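Local coordinates for protein branched-chain amino acid aminotransferase (Thermoproteus uzoniensis, PDB 5CE8) that catalyses pyridoxal 5'-phosphate-dependent amino-group transfer between L-amino acids, probably leucine, isoleucine and valine, and 2-oxoglutarate, at residues 29-35 against 109-114; 39-43 against 70-76; 146-150 against 172-177; 149-153 against 166-170. All blocks are in the same frame, centred on the assembly; numbering follows the deposited sequence.

Contact 1 of 4, residues 29-35 against 109-114; sequences VTVLSPS and YISKPQ
The N-terminus of helix 34-38 is tied here to the loop that follows strand 102-109, with Ser33 and Ser35 both bonding to Ile110. Ser33 is the N-cap. Ser33 OG accepts from Ser35 N at 2.8 Å and donates to Ile110 O at 2.5 Å, lying in the carbonyl plane. Ser33 OG lies anti to the backbone N (chi1 163°), which lets one oxygen serve both the helix end and the loop. Ser35 OG takes the N-H of Ile110: it accepts from Ile110 N over 2.8 Å, nearly straight at 169°, and is also bonded to Phe40 O. Further on, Gln114 N donates to Leu32 O at 3.0 Å, coming from above the carbonyl plane. A water bridges Leu32 O and Gln114 O.

Apolar groups fill in around these bonds. The Pro34 and Ile110 side chains cross at about a right angle, with Pro34 CD 3.8 Å from Ile110 CG2. Leu32 CB meets Pro113 CB at 3.6 Å. Val29 CG2 comes obliquely to the Tyr109 ring, 3.6 Å from Tyr109 CE2. Val29 and Thr30 also pair antiparallel with a strand of the second subunit. The backbone N and O of Ile110 are thus both satisfied by serine hydroxyls, which fixes the loop against the helix start beside the subunit interface.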
loop_
_atom_site.group_PDB
_atom_site.type_symbol
_atom_site.label_atom_id
_atom_site.label_comp_id
_atom_site.label_asym_id
_atom_site.label_seq_id
_atom_site.Cartn_x
_atom_site.Cartn_y
_atom_site.Cartn_z
ATOM N N VAL A 29 -33.906 -4.559 -20.957
ATOM C CA VAL A 29 -33.422 -5.781 -20.294
ATOM C C VAL A 29 -34.095 -5.883 -18.934
ATOM O O VAL A 29 -34.335 -4.839 -18.302
ATOM C CB VAL A 29 -31.912 -5.754 -20.151
ATOM C CG1 VAL A 29 -31.452 -4.540 -19.299
ATOM C CG2 VAL A 29 -31.414 -7.073 -19.557
ATOM N N THR A 30 -34.507 -7.085 -18.569
ATOM C CA THR A 30 -35.132 -7.338 -17.279
ATOM C C THR A 30 -34.294 -6.707 -16.177
ATOM O O THR A 30 -32.991 -6.844 -16.089
ATOM C CB THR A 30 -35.281 -8.783 -16.941
ATOM O OG1 THR A 30 -35.668 -8.927 -15.561
ATOM C CG2 THR A 30 -34.033 -9.599 -17.138
ATOM N N VAL A 31 -35.025 -6.108 -15.256
ATOM C CA VAL A 31 -34.373 -5.385 -14.109
ATOM C C VAL A 31 -33.756 -6.348 -13.111
ATOM O O VAL A 31 -33.118 -5.933 -12.176
ATOM C CB VAL A 31 -35.306 -4.442 -13.365
ATOM C CG1 VAL A 31 -35.816 -3.323 -14.308
ATOM C CG2 VAL A 31 -36.483 -5.211 -12.694
ATOM N N LEU A 32 -34.006 -7.653 -13.288
ATOM C CA LEU A 32 -33.326 -8.640 -12.449
ATOM C C LEU A 32 -32.088 -9.278 -13.097
ATOM O O LEU A 32 -31.532 -10.201 -12.569
ATOM C CB LEU A 32 -34.332 -9.757 -12.112
ATOM C CG LEU A 32 -35.561 -9.353 -11.307
ATOM C CD1 LEU A 32 -36.506 -10.549 -11.274
ATOM C CD2 LEU A 32 -35.213 -8.873 -9.905
ATOM N N SER A 33 -31.642 -8.777 -14.242
ATOM C CA SER A 33 -30.417 -9.243 -14.827
ATOM C C SER A 33 -29.286 -9.062 -13.850
ATOM O O SER A 33 -29.182 -7.999 -13.243
ATOM C CB SER A 33 -30.110 -8.418 -16.132
ATOM O OG SER A 33 -28.764 -8.572 -16.499
ATOM N N PRO A 34 -28.424 -10.090 -13.685
ATOM C CA PRO A 34 -27.182 -9.843 -12.957
ATOM C C PRO A 34 -26.282 -8.748 -13.634
ATOM O O PRO A 34 -25.457 -8.169 -12.962
ATOM C CB PRO A 34 -26.517 -11.207 -12.882
ATOM C CG PRO A 34 -26.963 -11.888 -14.181
ATOM C CD PRO A 34 -28.413 -11.374 -14.408
ATOM N N SER A 35 -26.524 -8.338 -14.894
ATOM C CA SER A 35 -25.793 -7.212 -15.424
ATOM C C SER A 35 -26.192 -5.884 -14.867
ATOM O O SER A 35 -25.308 -5.037 -14.699
ATOM C CB SER A 35 -25.783 -7.200 -16.957
ATOM O OG SER A 35 -25.278 -8.451 -17.357
ATOM N N TYR A 109 -24.338 -7.886 -22.189
ATOM C CA TYR A 109 -24.955 -8.056 -20.830
ATOM C C TYR A 109 -25.870 -9.284 -20.819
ATOM O O TYR A 109 -26.202 -9.820 -21.855
ATOM C CB TYR A 109 -25.784 -6.799 -20.478
ATOM C CG TYR A 109 -26.884 -6.679 -21.473
ATOM C CD1 TYR A 109 -26.649 -6.089 -22.701
ATOM C CD2 TYR A 109 -28.074 -7.343 -21.293
ATOM C CE1 TYR A 109 -27.660 -6.025 -23.701
ATOM C CE2 TYR A 109 -29.085 -7.264 -22.264
ATOM C CZ TYR A 109 -28.878 -6.631 -23.495
ATOM O OH TYR A 109 -29.872 -6.640 -24.528
ATOM N N ILE A 110 -26.273 -9.729 -19.626
ATOM C CA ILE A 110 -27.044 -10.900 -19.491
ATOM C C ILE A 110 -28.571 -10.525 -19.522
ATOM O O ILE A 110 -29.004 -9.695 -18.747
ATOM C CB ILE A 110 -26.628 -11.659 -18.222
ATOM C CG1 ILE A 110 -25.244 -12.275 -18.464
ATOM C CG2 ILE A 110 -27.674 -12.741 -17.862
ATOM C CD1 ILE A 110 -24.487 -12.649 -17.212
ATOM N N SER A 111 -29.326 -11.100 -20.467
ATOM C CA SER A 111 -30.731 -10.810 -20.607
ATOM C C SER A 111 -31.604 -11.729 -19.664
ATOM O O SER A 111 -32.732 -11.445 -19.450
ATOM C CB SER A 111 -31.121 -10.928 -22.095
ATOM O OG SER A 111 -30.988 -12.262 -22.461
ATOM N N LYS A 112 -31.047 -12.791 -19.102
ATOM C CA LYS A 112 -31.754 -13.623 -18.138
ATOM C C LYS A 112 -31.817 -12.971 -16.699
ATOM O O LYS A 112 -30.875 -12.381 -16.239
ATOM C CB LYS A 112 -31.058 -14.989 -18.111
ATOM C CG LYS A 112 -31.670 -16.017 -17.170
ATOM C CD LYS A 112 -30.723 -17.167 -16.831
ATOM C CE LYS A 112 -30.735 -17.422 -15.327
ATOM N NZ LYS A 112 -29.976 -18.629 -14.851
ATOM N N PRO A 113 -32.957 -13.049 -15.996
ATOM C CA PRO A 113 -32.988 -12.680 -14.569
ATOM C C PRO A 113 -32.189 -13.662 -13.678
ATOM O O PRO A 113 -32.310 -14.844 -13.852
ATOM C CB PRO A 113 -34.490 -12.725 -14.227
ATOM C CG PRO A 113 -35.164 -13.483 -15.342
ATOM C CD PRO A 113 -34.260 -13.511 -16.525
ATOM N N GLN A 114 -31.322 -13.200 -12.773
ATOM C CA GLN A 114 -30.578 -14.148 -11.914
ATOM C C GLN A 114 -30.095 -13.401 -10.699
ATOM O O GLN A 114 -29.375 -12.459 -10.812
ATOM C CB GLN A 114 -29.396 -14.793 -12.640
ATOM C CG GLN A 114 -28.629 -15.806 -11.794
ATOM C CD GLN A 114 -27.549 -16.501 -12.552
ATOM O OE1 GLN A 114 -27.840 -17.122 -13.557
ATOM N NE2 GLN A 114 -26.261 -16.387 -12.112
HETATM O O HOH W 1 -34.378 -9.291 -20.397
HETATM O O HOH W 2 -29.831 -9.920 -10.239
#

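Contact 2 of 4, residues 39-43 against 70-76; sequences GFGVF and SAKIIGL
The Phe40 ring carries CD1 of Ile74 on one face, 3.9 Å from the ring centroid and 18° off the normal, a CH-pi contact. Gly75 O lies at the ring edge, near its plane. Leu76 CD1 approaches obliquely, 3.5 Å from Phe40 CE2. Ile171 of the second subunit also packs on Phe40. CG1 of Ile74 sits between the backbone N and the carbonyl carbon (chi1 70°), and from there CD1 extends over the ring. Ile74 CD1 also lies 3.5 Å from Gly41 O.

Val42 projects from strand 41-50 toward helix 60-74. The 41-43 piece of the strand and the 70-74 piece of the helix run nearly antiparallel, at 159°. Val42 CG1 meets Ser70 CB at 3.7 Å and Ile74 CD1 at 3.8 Å. Its CG2 turns to Leu76 CD2. Gly75 leaves the helix with positive phi, and Leu76 N then bonds back to Ala71 O. This return brings the Leu76 side chain against the strand. At the other end a water donates to Phe43 O at 2.6 Å and accepts from Ser70 OG at 3.1 Å. Ser70 OG is also bonded to Lys162 N. Arg66, which binds the cofactor, lies one turn earlier on the helix.

No direct hydrogen bond joins the two segments. Apolar side chains hold helix to strand, and the polar link at the Ser70 end runs through water.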
loop_
_atom_site.group_PDB
_atom_site.type_symbol
_atom_site.label_atom_id
_atom_site.label_comp_id
_atom_site.label_asym_id
_atom_site.label_seq_id
_atom_site.Cartn_x
_atom_site.Cartn_y
_atom_site.Cartn_z
ATOM N N GLY A 39 -23.145 -5.201 -12.090
ATOM C CA GLY A 39 -22.200 -4.605 -13.059
ATOM C C GLY A 39 -21.370 -5.620 -13.832
ATOM O O GLY A 39 -20.223 -5.398 -14.118
ATOM N N PHE A 40 -21.998 -6.703 -14.257
ATOM C CA PHE A 40 -21.378 -7.698 -15.048
ATOM C C PHE A 40 -21.793 -7.596 -16.532
ATOM O O PHE A 40 -22.819 -8.227 -17.011
ATOM C CB PHE A 40 -21.750 -9.043 -14.518
ATOM C CG PHE A 40 -20.915 -10.138 -15.099
ATOM C CD1 PHE A 40 -19.612 -10.312 -14.672
ATOM C CD2 PHE A 40 -21.430 -11.058 -16.007
ATOM C CE1 PHE A 40 -18.830 -11.364 -15.174
ATOM C CE2 PHE A 40 -20.605 -12.091 -16.584
ATOM C CZ PHE A 40 -19.300 -12.223 -16.161
ATOM N N GLY A 41 -21.042 -6.731 -17.223
ATOM C CA GLY A 41 -21.263 -6.395 -18.615
ATOM C C GLY A 41 -19.949 -5.898 -19.177
ATOM O O GLY A 41 -18.963 -5.647 -18.406
ATOM N N VAL A 42 -19.911 -5.777 -20.480
ATOM C CA VAL A 42 -18.903 -4.953 -21.155
ATOM C C VAL A 42 -19.561 -4.006 -22.158
ATOM O O VAL A 42 -20.679 -4.289 -22.681
ATOM C CB VAL A 42 -17.838 -5.805 -21.811
ATOM C CG1 VAL A 42 -17.210 -6.660 -20.762
ATOM C CG2 VAL A 42 -18.349 -6.687 -22.901
ATOM N N PHE A 43 -18.825 -2.966 -22.536
ATOM C CA PHE A 43 -19.333 -2.051 -23.548
ATOM C C PHE A 43 -18.168 -1.530 -24.385
ATOM O O PHE A 43 -16.982 -1.851 -24.121
ATOM C CB PHE A 43 -20.139 -0.909 -22.945
ATOM C CG PHE A 43 -19.358 -0.020 -22.015
ATOM C CD1 PHE A 43 -19.115 -0.409 -20.695
ATOM C CD2 PHE A 43 -18.872 1.184 -22.459
ATOM C CE1 PHE A 43 -18.315 0.415 -19.872
ATOM C CE2 PHE A 43 -18.177 2.072 -21.630
ATOM C CZ PHE A 43 -17.890 1.675 -20.357
ATOM N N SER A 70 -12.547 -7.721 -23.714
ATOM C CA SER A 70 -13.213 -7.290 -22.435
ATOM C C SER A 70 -14.039 -8.365 -21.841
ATOM O O SER A 70 -13.917 -8.632 -20.647
ATOM C CB SER A 70 -14.007 -6.027 -22.602
ATOM O OG SER A 70 -13.082 -4.893 -22.607
ATOM N N ALA A 71 -14.818 -9.061 -22.668
ATOM C CA ALA A 71 -15.639 -10.175 -22.177
ATOM C C ALA A 71 -14.797 -11.374 -21.642
ATOM O O ALA A 71 -15.072 -11.965 -20.602
ATOM C CB ALA A 71 -16.587 -10.708 -23.309
ATOM N N LYS A 72 -13.826 -11.759 -22.399
ATOM C CA LYS A 72 -13.028 -12.951 -22.002
ATOM C C LYS A 72 -12.269 -12.613 -20.720
ATOM O O LYS A 72 -12.014 -13.452 -19.858
ATOM C CB LYS A 72 -12.022 -13.269 -23.107
ATOM C CG LYS A 72 -10.872 -14.206 -22.670
ATOM C CD LYS A 72 -9.662 -14.136 -23.607
ATOM C CE LYS A 72 -9.559 -15.363 -24.497
ATOM N NZ LYS A 72 -8.926 -16.493 -23.778
ATOM N N ILE A 73 -11.870 -11.367 -20.602
ATOM C CA ILE A 73 -11.267 -10.909 -19.347
ATOM C C ILE A 73 -12.236 -11.135 -18.132
ATOM O O ILE A 73 -11.812 -11.672 -17.088
ATOM C CB ILE A 73 -10.822 -9.448 -19.511
ATOM C CG1 ILE A 73 -9.598 -9.418 -20.409
ATOM C CG2 ILE A 73 -10.457 -8.877 -18.189
ATOM C CD1 ILE A 73 -9.042 -8.031 -20.656
ATOM N N ILE A 74 -13.501 -10.793 -18.291
ATOM C CA ILE A 74 -14.465 -10.850 -17.151
ATOM C C ILE A 74 -15.160 -12.206 -17.063
ATOM O O ILE A 74 -15.825 -12.444 -16.100
ATOM C CB ILE A 74 -15.496 -9.647 -17.102
ATOM C CG1 ILE A 74 -16.591 -9.638 -18.216
ATOM C CG2 ILE A 74 -14.743 -8.339 -16.991
ATOM C CD1 ILE A 74 -17.865 -8.908 -17.821
ATOM N N GLY A 75 -15.051 -13.036 -18.123
ATOM C CA GLY A 75 -15.709 -14.380 -18.182
ATOM C C GLY A 75 -17.153 -14.226 -18.693
ATOM O O GLY A 75 -18.062 -14.990 -18.314
ATOM N N LEU A 76 -17.400 -13.215 -19.510
ATOM C CA LEU A 76 -18.723 -13.062 -20.135
ATOM C C LEU A 76 -18.710 -13.759 -21.524
ATOM O O LEU A 76 -17.717 -13.657 -22.242
ATOM C CB LEU A 76 -18.916 -11.558 -20.274
ATOM C CG LEU A 76 -20.217 -11.166 -20.903
ATOM C CD1 LEU A 76 -21.368 -11.638 -20.011
ATOM C CD2 LEU A 76 -20.232 -9.706 -21.125
HETATM O O HOH W 3 -14.908 -3.415 -24.604
#

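Contact 3 of 4, residues 146-150 against 172-177; sequences VVSWR and MAAVEA
Glu176 reaches from helix 167-179 to the loop of Val147 and Ser148 with a fully extended side chain. Glu176 CB lies 4.2 Å from Val147 CG1, and CG passes the same methyl. With CG anti to the backbone N (chi1 -178°), the carboxylate is carried straight to the loop backbone. Glu176 OE1 accepts from Ser148 N at 3.0 Å, with an N-H...O angle of 151°, on its syn side. Glu176 OE2 is met on its syn side by Ser148 OG at 2.5 Å. Ser148 N also makes a weak bond to OE2. One serine therefore grips both carboxylate oxygens, which limits rotation of the group. Glu176 OE2 further accepts from a water at 3.0 Å.

That water accepts in turn from Trp149 NE1 at 2.9 Å, so indole and carboxylate are joined through it. Their planes are 55° apart.

Strand 142-146, helix 167-179 and strand 184-188 form a beta-alpha-beta unit, since the two strands are parallel neighbours. The loop leaving the first strand leans back on the helix. Val147 CG2 meets Ala173 CB at 3.5 Å, and both side chains also touch strand 184-188.

Met172 covers one face of Trp149. Met172 CB stands 3.5 Å from the centroid of the Trp149 five-membered ring, almost on the normal. The chain then bends, and Met172 SD lies 4.4 Å from the centroid of the Trp149 six-membered ring, a Met-aromatic contact. Arg246 of the fourth subunit makes a cation-pi contact with Trp149 and bonds to Ser148 OG.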
loop_
_atom_site.group_PDB
_atom_site.type_symbol
_atom_site.label_atom_id
_atom_site.label_comp_id
_atom_site.label_asym_id
_atom_site.label_seq_id
_atom_site.Cartn_x
_atom_site.Cartn_y
_atom_site.Cartn_z
ATOM N N VAL A 146 -7.575 17.077 -10.024
ATOM C CA VAL A 146 -7.237 15.689 -9.534
ATOM C C VAL A 146 -8.238 15.411 -8.442
ATOM O O VAL A 146 -8.382 16.229 -7.481
ATOM C CB VAL A 146 -5.771 15.496 -8.880
ATOM C CG1 VAL A 146 -5.611 14.036 -8.513
ATOM C CG2 VAL A 146 -4.624 15.979 -9.859
ATOM N N VAL A 147 -8.959 14.297 -8.577
ATOM C CA VAL A 147 -9.963 13.920 -7.608
ATOM C C VAL A 147 -9.548 13.090 -6.408
ATOM O O VAL A 147 -8.411 12.555 -6.329
ATOM C CB VAL A 147 -11.187 13.287 -8.278
ATOM C CG1 VAL A 147 -11.781 14.237 -9.191
ATOM C CG2 VAL A 147 -10.865 11.995 -9.049
ATOM N N SER A 148 -10.454 13.042 -5.410
ATOM C CA SER A 148 -10.171 12.328 -4.144
ATOM C C SER A 148 -10.242 10.804 -4.344
ATOM O O SER A 148 -9.670 10.117 -3.553
ATOM C CB SER A 148 -11.177 12.657 -3.019
ATOM O OG SER A 148 -12.543 12.321 -3.455
ATOM N N TRP A 149 -11.057 10.342 -5.311
ATOM C CA TRP A 149 -11.209 8.986 -5.725
ATOM C C TRP A 149 -10.054 8.438 -6.516
ATOM O O TRP A 149 -9.669 8.979 -7.485
ATOM C CB TRP A 149 -12.496 8.859 -6.609
ATOM C CG TRP A 149 -13.730 9.181 -5.811
ATOM C CD1 TRP A 149 -14.375 10.354 -5.818
ATOM C CD2 TRP A 149 -14.425 8.337 -4.911
ATOM N NE1 TRP A 149 -15.403 10.303 -4.973
ATOM C CE2 TRP A 149 -15.400 9.089 -4.337
ATOM C CE3 TRP A 149 -14.209 7.075 -4.421
ATOM C CZ2 TRP A 149 -16.281 8.572 -3.325
ATOM C CZ3 TRP A 149 -15.042 6.557 -3.445
ATOM C CH2 TRP A 149 -16.069 7.324 -2.901
ATOM N N ARG A 150 -9.486 7.337 -6.090
ATOM C CA ARG A 150 -8.475 6.690 -6.870
ATOM C C ARG A 150 -9.098 5.740 -7.883
ATOM O O ARG A 150 -10.158 5.202 -7.615
ATOM C CB ARG A 150 -7.542 5.896 -5.961
ATOM C CG ARG A 150 -6.881 6.723 -4.883
ATOM C CD ARG A 150 -5.932 7.780 -5.506
ATOM N NE ARG A 150 -5.045 8.474 -4.554
ATOM C CZ ARG A 150 -5.138 9.770 -4.158
ATOM N NH1 ARG A 150 -6.115 10.596 -4.553
ATOM N NH2 ARG A 150 -4.196 10.275 -3.324
ATOM N N MET A 172 -18.104 8.435 -9.800
ATOM C CA MET A 172 -17.610 9.133 -8.588
ATOM C C MET A 172 -16.651 10.245 -8.995
ATOM O O MET A 172 -16.837 11.412 -8.626
ATOM C CB MET A 172 -16.870 8.202 -7.601
ATOM C CG MET A 172 -17.632 7.129 -6.918
ATOM S SD MET A 172 -19.070 7.571 -5.962
ATOM C CE MET A 172 -20.311 7.621 -7.266
ATOM N N ALA A 173 -15.670 9.913 -9.826
ATOM C CA ALA A 173 -14.633 10.929 -10.192
ATOM C C ALA A 173 -15.279 12.075 -11.031
ATOM O O ALA A 173 -15.138 13.279 -10.752
ATOM C CB ALA A 173 -13.385 10.266 -10.824
ATOM N N ALA A 174 -16.095 11.699 -12.007
ATOM C CA ALA A 174 -16.666 12.649 -12.942
ATOM C C ALA A 174 -17.549 13.647 -12.213
ATOM O O ALA A 174 -17.427 14.896 -12.418
ATOM C CB ALA A 174 -17.462 11.900 -13.978
ATOM N N VAL A 175 -18.347 13.147 -11.270
ATOM C CA VAL A 175 -19.258 13.978 -10.506
ATOM C C VAL A 175 -18.509 14.856 -9.545
ATOM O O VAL A 175 -18.849 16.029 -9.409
ATOM C CB VAL A 175 -20.319 13.132 -9.783
ATOM C CG1 VAL A 175 -21.093 13.921 -8.657
ATOM C CG2 VAL A 175 -21.240 12.515 -10.837
ATOM N N GLU A 176 -17.498 14.315 -8.883
ATOM C CA GLU A 176 -16.705 15.132 -8.011
ATOM C C GLU A 176 -16.142 16.333 -8.741
ATOM O O GLU A 176 -16.245 17.444 -8.281
ATOM C CB GLU A 176 -15.538 14.353 -7.374
ATOM C CG GLU A 176 -14.730 15.257 -6.396
ATOM C CD GLU A 176 -13.568 14.569 -5.767
ATOM O OE1 GLU A 176 -12.464 15.196 -5.665
ATOM O OE2 GLU A 176 -13.748 13.378 -5.393
ATOM N N ALA A 177 -15.567 16.146 -9.916
ATOM C CA ALA A 177 -15.012 17.276 -10.609
ATOM C C ALA A 177 -16.057 18.302 -11.101
ATOM O O ALA A 177 -15.935 19.533 -10.960
ATOM C CB ALA A 177 -14.117 16.757 -11.757
HETATM O O HOH W 4 -16.188 12.817 -3.788
#

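Contact 4 of 4, residues 149-153 against 166-170; sequences WRRVH and IYLNS. With PLP (pyridoxal-5'-phosphate), chain D.
Two hydrogen bonds join Asn169 to the loop backbone around Arg151. Asn169 ND2 donates to Arg150 O at 2.8 Å, at 168° and close to its own amide plane. Asn169 OD1 accepts from Val152 N at 3.1 Å; this bond is bent, with the donor above the carbonyl plane. CG anti to the backbone N (chi1 174°) directs the amide from the helix at the loop. ND2 also bonds to Met156 O of the second subunit.

In the apolar part, Val152 CG1 meets Ile166 CG2 at 3.5 Å, the side chains crossing at about a right angle.

Two waters lie at the edge of the Arg151 guanidinium, in its plane. One accepts from Arg151 NH1 at 2.6 Å and donates to Asn169 OD1 at 2.9 Å and to Ser170 OG. The other accepts from NH2 and is bonded to Tyr167 OH.

The cofactor methyl C2A lies over a guanidinium face, 3.8 Å from Arg151 NH1. Tyr167 binds the cofactor; its OH lies beside O3, a contact too short in the model to be certain.

The waters and the bond from Arg151 NE to Gly218 O together orient the guanidinium at the pocket wall. Its charge could polarise the nearby tyrosine and pyridoxal groups.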
loop_
_atom_site.group_PDB
_atom_site.type_symbol
_atom_site.label_atom_id
_atom_site.label_comp_id
_atom_site.label_asym_id
_atom_site.label_seq_id
_atom_site.Cartn_x
_atom_site.Cartn_y
_atom_site.Cartn_z
ATOM N N TRP A 149 -11.057 10.342 -5.311
ATOM C CA TRP A 149 -11.209 8.986 -5.725
ATOM C C TRP A 149 -10.054 8.438 -6.516
ATOM O O TRP A 149 -9.669 8.979 -7.485
ATOM C CB TRP A 149 -12.496 8.859 -6.609
ATOM C CG TRP A 149 -13.730 9.181 -5.811
ATOM C CD1 TRP A 149 -14.375 10.354 -5.818
ATOM C CD2 TRP A 149 -14.425 8.337 -4.911
ATOM N NE1 TRP A 149 -15.403 10.303 -4.973
ATOM C CE2 TRP A 149 -15.400 9.089 -4.337
ATOM C CE3 TRP A 149 -14.209 7.075 -4.421
ATOM C CZ2 TRP A 149 -16.281 8.572 -3.325
ATOM C CZ3 TRP A 149 -15.042 6.557 -3.445
ATOM C CH2 TRP A 149 -16.069 7.324 -2.901
ATOM N N ARG A 150 -9.486 7.337 -6.090
ATOM C CA ARG A 150 -8.475 6.690 -6.870
ATOM C C ARG A 150 -9.098 5.740 -7.883
ATOM O O ARG A 150 -10.158 5.202 -7.615
ATOM C CB ARG A 150 -7.542 5.896 -5.961
ATOM C CG ARG A 150 -6.881 6.723 -4.883
ATOM C CD ARG A 150 -5.932 7.780 -5.506
ATOM N NE ARG A 150 -5.045 8.474 -4.554
ATOM C CZ ARG A 150 -5.138 9.770 -4.158
ATOM N NH1 ARG A 150 -6.115 10.596 -4.553
ATOM N NH2 ARG A 150 -4.196 10.275 -3.324
ATOM N N ARG A 151 -8.429 5.566 -9.018
ATOM C CA ARG A 151 -8.794 4.536 -9.989
ATOM C C ARG A 151 -8.870 3.136 -9.367
ATOM O O ARG A 151 -7.985 2.700 -8.637
ATOM C CB ARG A 151 -7.791 4.540 -11.157
ATOM C CG ARG A 151 -8.004 3.613 -12.312
ATOM C CD ARG A 151 -9.115 3.928 -13.357
ATOM N NE ARG A 151 -8.841 3.058 -14.509
ATOM C CZ ARG A 151 -9.733 2.396 -15.282
ATOM N NH1 ARG A 151 -11.032 2.564 -15.151
ATOM N NH2 ARG A 151 -9.290 1.576 -16.249
ATOM N N VAL A 152 -9.871 2.392 -9.739
ATOM C CA VAL A 152 -10.085 1.110 -9.110
ATOM C C VAL A 152 -8.827 0.282 -9.560
ATOM O O VAL A 152 -8.337 0.467 -10.701
ATOM C CB VAL A 152 -11.493 0.491 -9.414
ATOM C CG1 VAL A 152 -11.789 0.245 -10.822
ATOM C CG2 VAL A 152 -11.644 -0.832 -8.719
ATOM N N HIS A 153 -8.324 -0.581 -8.695
ATOM C CA HIS A 153 -7.037 -1.243 -8.838
ATOM C C HIS A 153 -7.189 -2.640 -9.490
ATOM O O HIS A 153 -8.201 -3.319 -9.291
ATOM C CB HIS A 153 -6.388 -1.356 -7.467
ATOM C CG HIS A 153 -4.915 -1.691 -7.521
ATOM N ND1 HIS A 153 -4.433 -2.960 -7.318
ATOM C CD2 HIS A 153 -3.829 -0.917 -7.793
ATOM C CE1 HIS A 153 -3.131 -2.965 -7.483
ATOM N NE2 HIS A 153 -2.735 -1.723 -7.742
ATOM N N ILE A 166 -17.122 -1.462 -13.288
ATOM C CA ILE A 166 -15.943 -0.520 -13.011
ATOM C C ILE A 166 -16.320 0.947 -13.037
ATOM O O ILE A 166 -15.716 1.723 -12.301
ATOM C CB ILE A 166 -14.806 -0.667 -14.034
ATOM C CG1 ILE A 166 -14.287 -2.077 -14.033
ATOM C CG2 ILE A 166 -13.634 0.287 -13.837
ATOM C CD1 ILE A 166 -13.429 -2.337 -15.186
ATOM N N TYR A 167 -17.264 1.357 -13.884
ATOM C CA TYR A 167 -17.550 2.826 -14.123
ATOM C C TYR A 167 -18.296 3.621 -12.961
ATOM O O TYR A 167 -18.470 4.861 -13.039
ATOM C CB TYR A 167 -18.107 3.039 -15.565
ATOM C CG TYR A 167 -17.011 2.767 -16.516
ATOM C CD1 TYR A 167 -16.653 1.493 -16.738
ATOM C CD2 TYR A 167 -16.240 3.779 -17.073
ATOM C CE1 TYR A 167 -15.526 1.175 -17.389
ATOM C CE2 TYR A 167 -15.118 3.445 -17.875
ATOM C CZ TYR A 167 -14.785 2.101 -17.993
ATOM O OH TYR A 167 -13.749 1.582 -18.737
ATOM N N LEU A 168 -18.708 2.928 -11.900
ATOM C CA LEU A 168 -19.136 3.560 -10.697
ATOM C C LEU A 168 -18.016 4.460 -10.081
ATOM O O LEU A 168 -18.222 5.661 -9.701
ATOM C CB LEU A 168 -19.691 2.505 -9.700
ATOM C CG LEU A 168 -19.977 3.064 -8.251
ATOM C CD1 LEU A 168 -21.163 3.995 -8.378
ATOM C CD2 LEU A 168 -20.407 2.126 -7.152
ATOM N N ASN A 169 -16.823 3.923 -10.138
ATOM C CA ASN A 169 -15.567 4.691 -9.817
ATOM C C ASN A 169 -15.352 5.934 -10.718
ATOM O O ASN A 169 -15.080 7.105 -10.197
ATOM C CB ASN A 169 -14.414 3.661 -9.887
ATOM C CG ASN A 169 -13.015 4.281 -9.722
ATOM O OD1 ASN A 169 -12.187 4.292 -10.656
ATOM N ND2 ASN A 169 -12.719 4.615 -8.530
ATOM N N SER A 170 -15.528 5.720 -12.058
ATOM C CA SER A 170 -15.475 6.801 -13.024
ATOM C C SER A 170 -16.590 7.834 -12.782
ATOM O O SER A 170 -16.312 9.024 -12.897
ATOM C CB SER A 170 -15.495 6.331 -14.495
ATOM O OG SER A 170 -14.276 5.675 -14.806
HETATM N N1 PLP D . -10.269 5.453 -20.360
HETATM C C2 PLP D . -11.239 4.696 -19.855
HETATM C C2A PLP D . -11.343 4.465 -18.378
HETATM C C3 PLP D . -12.284 4.153 -20.710
HETATM O O3 PLP D . -13.344 3.445 -20.150
HETATM C C4 PLP D . -12.202 4.420 -22.173
HETATM C C4A PLP D . -13.217 3.891 -23.165
HETATM C C5 PLP D . -11.045 5.252 -22.611
HETATM C C6 PLP D . -10.135 5.723 -21.624
HETATM C C5A PLP D . -10.801 5.702 -24.023
HETATM O O4P PLP D . -10.742 4.643 -24.909
HETATM P P PLP D . -11.030 4.912 -26.436
HETATM O O1P PLP D . -12.459 5.532 -26.606
HETATM O O2P PLP D . -9.885 5.673 -26.952
HETATM O O3P PLP D . -11.134 3.584 -27.132
HETATM O O HOH W 5 -11.667 0.369 -17.118
HETATM O O HOH W 6 -12.426 4.082 -13.504
#

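Overall arrangement
Contacts 1 and 2 lie in the N-terminal part of the chain, and contact 2 is nested inside the loop closed by contact 1. Their centres are about 14 Å apart, and helix 34-38 leads straight into strand 41-50. Phe40 touches Ile110, joining the two. Contacts 3 and 4 follow later in the chain, their centres about 9 Å apart. They share Trp149 and Arg150 and both use helix 167-179. Contact 2 meets contact 4 where Phe43 packs edge-to-face on Tyr167, with centres about 16 Å apart. Contacts 1 and 3 are farthest apart, centres about 29 Å apart. All four touch the second subunit, and contact 4 holds cofactor-binding Tyr167, so cofactor site and subunit interface adjoin.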